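Local coordinates for protein putative citrate lyase, alfa subunit (Streptococcus mutans, PDB 2HJ0) that is of unknown function but belongs to the CitF family of citrate lyase alpha subunits, with an alpha/beta fold built on two mixed beta sheets, at residues 374-379 with 423-428. Residues are numbered along the deposited sequence; the frame is centred on the assembly and turned at random.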
loop_
_atom_site.group_PDB
_atom_site.type_symbol
_atom_site.label_atom_id
_atom_site.label_comp_id
_atom_site.label_asym_id
_atom_site.label_seq_id
_atom_site.Cartn_x
_atom_site.Cartn_y
_atom_site.Cartn_z
ATOM N N ALA A 374 27.652 -15.327 11.324
ATOM C CA ALA A 374 28.489 -14.274 11.883
ATOM C C ALA A 374 29.945 -14.316 11.446
ATOM O O ALA A 374 30.481 -15.374 11.101
ATOM C CB ALA A 374 28.425 -14.337 13.392
ATOM N N LEU A 375 30.581 -13.149 11.450
ATOM C CA LEU A 375 32.000 -13.072 11.116
ATOM C C LEU A 375 32.743 -13.236 12.443
ATOM O O LEU A 375 33.710 -13.990 12.539
ATOM C CB LEU A 375 32.354 -11.727 10.498
ATOM C CG LEU A 375 31.814 -11.451 9.111
ATOM C CD1 LEU A 375 32.171 -10.028 8.743
ATOM C CD2 LEU A 375 32.398 -12.418 8.104
ATOM N N GLU A 376 32.279 -12.527 13.465
ATOM C CA GLU A 376 32.872 -12.620 14.789
ATOM C C GLU A 376 31.762 -12.634 15.830
ATOM O O GLU A 376 30.601 -12.334 15.539
ATOM C CB GLU A 376 33.756 -11.421 15.111
ATOM C CG GLU A 376 34.950 -11.187 14.247
ATOM C CD GLU A 376 35.789 -10.048 14.806
ATOM O OE1 GLU A 376 35.226 -8.954 15.025
ATOM O OE2 GLU A 376 37.001 -10.244 15.032
ATOM N N VAL A 377 32.146 -12.961 17.055
ATOM C CA VAL A 377 31.228 -12.992 18.182
ATOM C C VAL A 377 32.106 -13.104 19.419
ATOM O O VAL A 377 32.824 -14.084 19.578
ATOM C CB VAL A 377 30.226 -14.180 18.050
ATOM C CG1 VAL A 377 30.950 -15.415 17.577
ATOM C CG2 VAL A 377 29.526 -14.427 19.370
ATOM N N ASP A 378 32.072 -12.076 20.269
ATOM C CA ASP A 378 32.898 -12.064 21.471
ATOM C C ASP A 378 32.270 -12.776 22.664
ATOM O O ASP A 378 31.205 -13.380 22.541
ATOM C CB ASP A 378 33.286 -10.628 21.853
ATOM C CG ASP A 378 32.088 -9.734 22.095
ATOM O OD1 ASP A 378 31.138 -10.187 22.776
ATOM O OD2 ASP A 378 32.105 -8.567 21.619
ATOM N N THR A 379 32.943 -12.716 23.809
ATOM C CA THR A 379 32.464 -13.372 25.017
ATOM C C THR A 379 31.274 -12.650 25.651
ATOM O O THR A 379 30.823 -12.998 26.745
ATOM C CB THR A 379 33.578 -13.481 26.073
ATOM O OG1 THR A 379 33.939 -12.168 26.517
ATOM C CG2 THR A 379 34.798 -14.175 25.494
ATOM N N THR A 423 36.517 -17.344 14.796
ATOM C CA THR A 423 35.195 -16.753 14.745
ATOM C C THR A 423 34.794 -16.245 16.126
ATOM O O THR A 423 33.953 -15.361 16.244
ATOM C CB THR A 423 34.163 -17.751 14.247
ATOM O OG1 THR A 423 34.514 -18.168 12.922
ATOM C CG2 THR A 423 32.785 -17.108 14.228
ATOM N N PHE A 424 35.409 -16.789 17.170
ATOM C CA PHE A 424 35.104 -16.364 18.529
ATOM C C PHE A 424 36.287 -15.663 19.186
ATOM O O PHE A 424 37.389 -16.207 19.267
ATOM C CB PHE A 424 34.661 -17.565 19.362
ATOM C CG PHE A 424 33.437 -18.232 18.829
ATOM C CD1 PHE A 424 33.520 -19.109 17.756
ATOM C CD2 PHE A 424 32.186 -17.924 19.346
ATOM C CE1 PHE A 424 32.373 -19.659 17.195
ATOM C CE2 PHE A 424 31.033 -18.468 18.793
ATOM C CZ PHE A 424 31.130 -19.334 17.718
ATOM N N VAL A 425 36.052 -14.452 19.663
ATOM C CA VAL A 425 37.122 -13.689 20.277
ATOM C C VAL A 425 36.645 -12.978 21.538
ATOM O O VAL A 425 35.482 -13.085 21.913
ATOM C CB VAL A 425 37.657 -12.644 19.297
ATOM C CG1 VAL A 425 38.085 -13.317 17.998
ATOM C CG2 VAL A 425 36.596 -11.615 19.038
ATOM N N ASP A 426 37.544 -12.251 22.193
ATOM C CA ASP A 426 37.171 -11.544 23.403
ATOM C C ASP A 426 36.457 -10.233 23.127
ATOM O O ASP A 426 35.741 -9.727 23.980
ATOM C CB ASP A 426 38.398 -11.264 24.265
ATOM C CG ASP A 426 38.957 -12.506 24.890
ATOM O OD1 ASP A 426 38.194 -13.212 25.600
ATOM O OD2 ASP A 426 40.160 -12.777 24.675
ATOM N N LYS A 427 36.647 -9.677 21.939
ATOM C CA LYS A 427 36.002 -8.420 21.603
ATOM C C LYS A 427 35.947 -8.291 20.088
ATOM O O LYS A 427 36.964 -8.439 19.417
ATOM C CB LYS A 427 36.814 -7.276 22.202
ATOM C CG LYS A 427 36.091 -5.960 22.323
ATOM C CD LYS A 427 36.988 -4.946 23.032
ATOM C CE LYS A 427 36.209 -3.740 23.529
ATOM N NZ LYS A 427 37.012 -2.944 24.503
ATOM N N VAL A 428 34.769 -8.019 19.541
ATOM C CA VAL A 428 34.633 -7.882 18.097
ATOM C C VAL A 428 35.083 -6.505 17.626
ATOM O O VAL A 428 34.913 -5.510 18.338
ATOM C CB VAL A 428 33.171 -8.097 17.657
ATOM C CG1 VAL A 428 32.687 -9.473 18.090
ATOM C CG2 VAL A 428 32.293 -7.022 18.248
#
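V377 and F424 lie side by side where two extended segments run parallel, just past strand 369-372, which belongs to a mixed beta sheet of the alpha/beta fold. At L375 and E376 the chain also forms a classic beta bulge opposite N384 of strand 383-384. V425 N donates to V377 O (3.3 Å, 156° at the hydrogen). V377 CG1 sits over one face of the F424 ring, 3.9 Å from CZ, and the F424 side chain also touches I470 and L473 of helix 470-481. Both residues are buried, and a branched aliphatic whose methyl lies against a flat aromatic face suits such a place.

The two acidic side chains accept from N-H groups of neighbouring loop and strand residues. D378 CG stands beside both the backbone N and C (chi1 58°), which turns the carboxylate toward V428: OD2 takes a weak bond from V428 N (3.4 Å), while OD1 serves N380 N, an Asx turn, and also N382 N. E376 reaches past V428 in the opposite direction, and its OE1 accepts from N429 N and, weakly, from N384 ND2. Compact V428 lies between the two acidic side chains, its CG1 3.7 Å from E376 CB. T423 suits its position by having two kinds of branch: OG1 is hydrogen-bonded to P415 O, whereas the methyl CG2 rests 3.7 Å from L375 O.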